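Local coordinates for endonuclease V (Streptomyces avermitilis, PDB 3GOC), which probably repairs deaminated DNA, cutting the strand at the second phosphodiester bond 3' to a deoxyinosine with the help of magnesium, at residues A[61-75]-A[211-223]. Numbering follows the deposited sequence.
With MG (magnesium ion), chain C; YES (3-(2-hydroxyethyl)-2,2-bis(hydroxymethyl)pentane-1,5-diol), chain H.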
loop_
_atom_site.group_PDB
_atom_site.type_symbol
_atom_site.label_atom_id
_atom_site.label_comp_id
_atom_site.label_asym_id
_atom_site.label_seq_id
_atom_site.Cartn_x
_atom_site.Cartn_y
_atom_site.Cartn_z
ATOM N N VAL A 61 -9.475 15.822 5.246
ATOM C CA VAL A 61 -8.845 15.247 6.424
ATOM C C VAL A 61 -7.477 14.721 6.042
ATOM O O VAL A 61 -7.356 13.831 5.203
ATOM C CB VAL A 61 -9.686 14.100 7.014
ATOM C CG1 VAL A 61 -8.985 13.531 8.243
ATOM C CG2 VAL A 61 -11.073 14.607 7.390
ATOM N N VAL A 62 -6.447 15.293 6.660
ATOM C CA VAL A 62 -5.063 14.924 6.390
ATOM C C VAL A 62 -4.576 13.865 7.368
ATOM O O VAL A 62 -4.705 14.024 8.583
ATOM C CB VAL A 62 -4.131 16.147 6.512
ATOM C CG1 VAL A 62 -2.733 15.774 6.068
ATOM C CG2 VAL A 62 -4.668 17.298 5.683
ATOM N N LEU A 63 -4.026 12.781 6.833
ATOM C CA LEU A 63 -3.506 11.702 7.665
ATOM C C LEU A 63 -2.000 11.561 7.512
ATOM O O LEU A 63 -1.422 11.941 6.493
ATOM C CB LEU A 63 -4.122 10.357 7.266
ATOM C CG LEU A 63 -5.638 10.219 7.150
ATOM C CD1 LEU A 63 -5.974 8.803 6.707
ATOM C CD2 LEU A 63 -6.286 10.536 8.482
ATOM N N ASP A 64 -1.367 11.031 8.550
ATOM C CA ASP A 64 0.055 10.739 8.485
ATOM C C ASP A 64 -0.016 9.394 7.761
ATOM O O ASP A 64 -0.615 8.442 8.263
ATOM C CB ASP A 64 0.639 10.559 9.886
ATOM C CG ASP A 64 2.079 10.078 9.858
ATOM O OD1 ASP A 64 2.311 8.892 10.160
ATOM O OD2 ASP A 64 2.970 10.882 9.520
ATOM N N ALA A 65 0.572 9.313 6.575
ATOM C CA ALA A 65 0.506 8.090 5.782
ATOM C C ALA A 65 1.084 6.852 6.451
ATOM O O ALA A 65 0.572 5.746 6.276
ATOM C CB ALA A 65 1.186 8.318 4.437
ATOM N N ALA A 66 2.141 7.035 7.231
ATOM C CA ALA A 66 2.778 5.904 7.892
ATOM C C ALA A 66 1.930 5.262 8.990
ATOM O O ALA A 66 1.877 4.040 9.104
ATOM C CB ALA A 66 4.123 6.339 8.463
ATOM N N THR A 67 1.267 6.091 9.789
ATOM C CA THR A 67 0.458 5.609 10.906
ATOM C C THR A 67 -1.049 5.646 10.671
ATOM O O THR A 67 -1.808 4.935 11.335
ATOM C CB THR A 67 0.724 6.451 12.159
ATOM O OG1 THR A 67 0.331 7.807 11.904
ATOM C CG2 THR A 67 2.200 6.421 12.523
ATOM N N LEU A 68 -1.464 6.487 9.730
ATOM C CA LEU A 68 -2.865 6.710 9.389
ATOM C C LEU A 68 -3.542 7.587 10.442
ATOM O O LEU A 68 -4.766 7.735 10.452
ATOM C CB LEU A 68 -3.629 5.390 9.221
ATOM C CG LEU A 68 -3.184 4.486 8.065
ATOM C CD1 LEU A 68 -4.194 3.363 7.880
ATOM C CD2 LEU A 68 -3.070 5.291 6.784
ATOM N N ASP A 69 -2.746 8.176 11.331
ATOM C CA ASP A 69 -3.305 9.062 12.347
ATOM C C ASP A 69 -3.702 10.383 11.699
ATOM O O ASP A 69 -3.063 10.841 10.749
ATOM C CB ASP A 69 -2.297 9.355 13.464
ATOM C CG ASP A 69 -2.004 8.144 14.322
ATOM O OD1 ASP A 69 -2.914 7.311 14.513
ATOM O OD2 ASP A 69 -0.866 8.042 14.824
ATOM N N VAL A 70 -4.763 10.992 12.213
ATOM C CA VAL A 70 -5.216 12.271 11.688
ATOM C C VAL A 70 -4.266 13.353 12.187
ATOM O O VAL A 70 -3.953 13.415 13.377
ATOM C CB VAL A 70 -6.646 12.596 12.167
ATOM C CG1 VAL A 70 -7.057 13.986 11.689
ATOM C CG2 VAL A 70 -7.612 11.551 11.643
ATOM N N VAL A 71 -3.788 14.191 11.274
ATOM C CA VAL A 71 -2.886 15.268 11.661
ATOM C C VAL A 71 -3.487 16.650 11.430
ATOM O O VAL A 71 -3.005 17.635 11.982
ATOM C CB VAL A 71 -1.530 15.172 10.929
ATOM C CG1 VAL A 71 -0.828 13.880 11.319
ATOM C CG2 VAL A 71 -1.732 15.235 9.429
ATOM N N ALA A 72 -4.548 16.725 10.628
ATOM C CA ALA A 72 -5.199 18.004 10.351
ATOM C C ALA A 72 -6.528 17.789 9.646
ATOM O O ALA A 72 -6.730 16.771 8.991
ATOM C CB ALA A 72 -4.292 18.869 9.488
ATOM N N GLU A 73 -7.436 18.747 9.787
ATOM C CA GLU A 73 -8.733 18.655 9.128
ATOM C C GLU A 73 -9.329 20.041 8.955
ATOM O O GLU A 73 -8.986 20.968 9.687
ATOM C CB GLU A 73 -9.689 17.774 9.936
ATOM C CG GLU A 73 -9.967 18.269 11.337
ATOM C CD GLU A 73 -10.873 17.331 12.116
ATOM O OE1 GLU A 73 -10.572 16.119 12.167
ATOM O OE2 GLU A 73 -11.884 17.806 12.676
ATOM N N ALA A 74 -10.213 20.181 7.972
ATOM C CA ALA A 74 -10.856 21.461 7.709
ATOM C C ALA A 74 -12.123 21.236 6.902
ATOM O O ALA A 74 -12.237 20.247 6.184
ATOM C CB ALA A 74 -9.908 22.377 6.942
ATOM N N THR A 75 -13.081 22.143 7.038
ATOM C CA THR A 75 -14.320 22.049 6.281
ATOM C C THR A 75 -14.652 23.422 5.719
ATOM O O THR A 75 -14.090 24.437 6.139
ATOM C CB THR A 75 -15.511 21.577 7.154
ATOM O OG1 THR A 75 -15.707 22.493 8.238
ATOM C CG2 THR A 75 -15.262 20.184 7.695
ATOM N N GLU A 211 -9.515 4.751 4.766
ATOM C CA GLU A 211 -9.727 5.537 5.976
ATOM C C GLU A 211 -9.873 7.018 5.668
ATOM O O GLU A 211 -10.551 7.739 6.394
ATOM C CB GLU A 211 -8.592 5.280 6.978
ATOM C CG GLU A 211 -8.689 3.894 7.598
ATOM C CD GLU A 211 -7.758 3.680 8.773
ATOM O OE1 GLU A 211 -7.598 4.610 9.590
ATOM O OE2 GLU A 211 -7.201 2.568 8.892
ATOM N N THR A 212 -9.245 7.469 4.587
ATOM C CA THR A 212 -9.357 8.869 4.184
ATOM C C THR A 212 -10.816 9.214 3.861
ATOM O O THR A 212 -11.302 10.293 4.220
ATOM C CB THR A 212 -8.486 9.166 2.948
ATOM O OG1 THR A 212 -8.662 8.128 1.971
ATOM C CG2 THR A 212 -7.017 9.252 3.348
ATOM N N THR A 213 -11.515 8.299 3.191
ATOM C CA THR A 213 -12.912 8.525 2.844
ATOM C C THR A 213 -13.787 8.438 4.079
ATOM O O THR A 213 -14.676 9.267 4.280
ATOM C CB THR A 213 -13.399 7.505 1.804
ATOM O OG1 THR A 213 -12.716 7.740 0.567
ATOM C CG2 THR A 213 -14.904 7.636 1.577
ATOM N N ARG A 214 -13.528 7.439 4.913
ATOM C CA ARG A 214 -14.305 7.270 6.134
ATOM C C ARG A 214 -14.245 8.540 6.988
ATOM O O ARG A 214 -15.271 9.020 7.470
ATOM C CB ARG A 214 -13.778 6.061 6.912
ATOM C CG ARG A 214 -14.191 4.720 6.305
ATOM C CD ARG A 214 -13.420 3.570 6.934
ATOM N NE ARG A 214 -13.505 3.590 8.391
ATOM C CZ ARG A 214 -14.498 3.059 9.095
ATOM N NH1 ARG A 214 -15.504 2.451 8.481
ATOM N NH2 ARG A 214 -14.486 3.147 10.420
ATOM N N ARG A 215 -13.044 9.090 7.150
ATOM C CA ARG A 215 -12.839 10.304 7.943
ATOM C C ARG A 215 -13.497 11.538 7.325
ATOM O O ARG A 215 -14.207 12.278 7.999
ATOM C CB ARG A 215 -11.345 10.600 8.088
ATOM C CG ARG A 215 -10.514 9.517 8.731
ATOM C CD ARG A 215 -10.657 9.546 10.218
ATOM N NE ARG A 215 -9.692 8.656 10.860
ATOM C CZ ARG A 215 -9.691 8.404 12.163
ATOM N NH1 ARG A 215 -10.596 8.977 12.942
ATOM N NH2 ARG A 215 -8.800 7.575 12.679
ATOM N N ALA A 216 -13.245 11.763 6.038
ATOM C CA ALA A 216 -13.798 12.928 5.366
ATOM C C ALA A 216 -15.317 12.863 5.297
ATOM O O ALA A 216 -15.993 13.882 5.449
ATOM C CB ALA A 216 -13.203 13.060 3.973
ATOM N N ASP A 217 -15.856 11.669 5.072
ATOM C CA ASP A 217 -17.304 11.514 5.003
ATOM C C ASP A 217 -17.939 11.891 6.337
ATOM O O ASP A 217 -18.911 12.652 6.388
ATOM C CB ASP A 217 -17.681 10.072 4.653
ATOM C CG ASP A 217 -19.175 9.829 4.740
ATOM O OD1 ASP A 217 -19.910 10.329 3.866
ATOM O OD2 ASP A 217 -19.621 9.155 5.694
ATOM N N SER A 218 -17.384 11.360 7.422
ATOM C CA SER A 218 -17.926 11.643 8.743
ATOM C C SER A 218 -17.863 13.132 9.041
ATOM O O SER A 218 -18.824 13.716 9.548
ATOM C CB SER A 218 -17.150 10.876 9.817
ATOM O OG SER A 218 -17.399 9.479 9.723
ATOM N N LEU A 219 -16.738 13.755 8.704
ATOM C CA LEU A 219 -16.570 15.176 8.982
ATOM C C LEU A 219 -17.472 16.108 8.174
ATOM O O LEU A 219 -18.051 17.042 8.736
ATOM C CB LEU A 219 -15.100 15.581 8.814
ATOM C CG LEU A 219 -14.778 17.057 9.088
ATOM C CD1 LEU A 219 -15.223 17.466 10.495
ATOM C CD2 LEU A 219 -13.282 17.275 8.928
ATOM N N CYS A 220 -17.608 15.891 6.872
ATOM C CA CYS A 220 -18.482 16.791 6.131
ATOM C C CYS A 220 -19.939 16.641 6.553
ATOM O O CYS A 220 -20.696 17.611 6.537
ATOM C CB CYS A 220 -18.342 16.610 4.610
ATOM S SG CYS A 220 -18.810 15.019 3.881
ATOM N N ARG A 221 -20.338 15.430 6.924
ATOM C CA ARG A 221 -21.713 15.218 7.362
ATOM C C ARG A 221 -21.950 15.963 8.678
ATOM O O ARG A 221 -23.007 16.573 8.870
ATOM C CB ARG A 221 -21.992 13.724 7.534
ATOM C CG ARG A 221 -22.127 12.965 6.213
ATOM C CD ARG A 221 -22.156 11.459 6.444
ATOM N NE ARG A 221 -22.483 10.703 5.239
ATOM C CZ ARG A 221 -23.703 10.610 4.722
ATOM N NH1 ARG A 221 -23.908 9.896 3.622
ATOM N NH2 ARG A 221 -24.724 11.221 5.308
ATOM N N ARG A 222 -20.972 15.929 9.581
ATOM C CA ARG A 222 -21.117 16.632 10.854
ATOM C C ARG A 222 -21.160 18.142 10.624
ATOM O O ARG A 222 -21.979 18.845 11.214
ATOM C CB ARG A 222 -19.960 16.302 11.805
ATOM C CG ARG A 222 -20.143 16.923 13.188
ATOM C CD ARG A 222 -18.973 16.632 14.108
ATOM N NE ARG A 222 -17.782 17.384 13.739
ATOM C CZ ARG A 222 -16.601 17.239 14.327
ATOM N NH1 ARG A 222 -16.456 16.363 15.311
ATOM N NH2 ARG A 222 -15.569 17.979 13.943
ATOM N N ALA A 223 -20.271 18.635 9.766
ATOM C CA ALA A 223 -20.208 20.062 9.471
ATOM C C ALA A 223 -21.487 20.547 8.790
ATOM O O ALA A 223 -21.906 21.687 8.993
ATOM C CB ALA A 223 -18.994 20.365 8.599
HETATM MG MG MG C . -19.825 10.873 1.726
HETATM O O1 YES H . 2.800 -0.259 8.129
HETATM C C1 YES H . 1.579 -0.844 7.802
HETATM C C2 YES H . 0.847 -1.695 8.715
HETATM C C3 YES H . 1.747 -2.930 8.979
HETATM O O3 YES H . 2.046 -3.765 7.788
HETATM C C4 YES H . -0.555 -1.989 8.130
HETATM O O4 YES H . -1.391 -2.891 9.073
HETATM C C5 YES H . 0.635 -0.784 10.026
HETATM C C6 YES H . -0.307 0.493 9.870
HETATM C C7 YES H . 0.110 1.648 10.718
HETATM O O7 YES H . 1.516 1.873 10.684
HETATM C C8 YES H . 0.136 -1.542 11.311
HETATM C C9 YES H . 1.187 -1.424 12.336
HETATM O O9 YES H . 2.536 -1.685 12.073
HETATM O O HOH W 1 -7.315 7.153 9.830
HETATM O O HOH W 2 -21.790 9.666 1.461
HETATM O O HOH W 3 -21.113 12.686 2.330
HETATM O O HOH W 4 -18.517 8.953 1.407
#
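Val-61, Glu-73 and Thr-75 receive Leu-219 of helix 211-223 where the helix packs on the hairpin of strands 61-64 and 70-75. Leu-219 CD2 comes within 3.8 Å of Val-61 CG2 and an equal distance of Glu-73 CB, carried there by a chi1 of -180° that sets CG opposite the backbone N, while Thr-75 CG2 presses on Leu-219 CG at 3.5 Å, tight for two carbons. Ala-223 CB borders the same methyl of Thr-75. Shortening Leu-219 to an alanine would probably open a gap among these three strand residues and take away the isobutyl group that Thr-75 CG2 presses on, with Ala-223 CB remaining. Toward the start of the helix, Val-61 CG2 rests on Ala-216 CA, its CG1 meets Arg-215 CB, and Leu-63 CD1 reaches Thr-212 CG2 at 3.5 Å.

The Arg-215 side chain is bent at chi2 (-80°), and Val-70 CG2 lies over one face of its guanidinium, off-centre, 3.6 Å from Arg-215 NE. Near the helix start, water 1, in the guanidinium plane, accepts from Arg-215 NE and donates to Glu-211 OE1 at 2.6 Å and to Leu-68 O at 2.7 Å, tying the helix to the hairpin turn. Leu-68 CD1 also lies against the Glu-211 carboxylate. Near the other end, on the solvent-exposed side, Glu-73 OE2 and Arg-222 NH2 form a long salt bridge of 3.9 Å.

The hairpin, with a classic beta bulge at Val-71 and Ala-72 opposite Val-62, forms one edge of the central sheet of this RNase H-like fold. On the helix, Asp-217 points away from the hairpin and binds magnesium through OD1, a metal it shares with Asp-46. With no direct hydrogen bond between the segments, this metal-binding helix is probably positioned mainly by the fit of its apolar side chains.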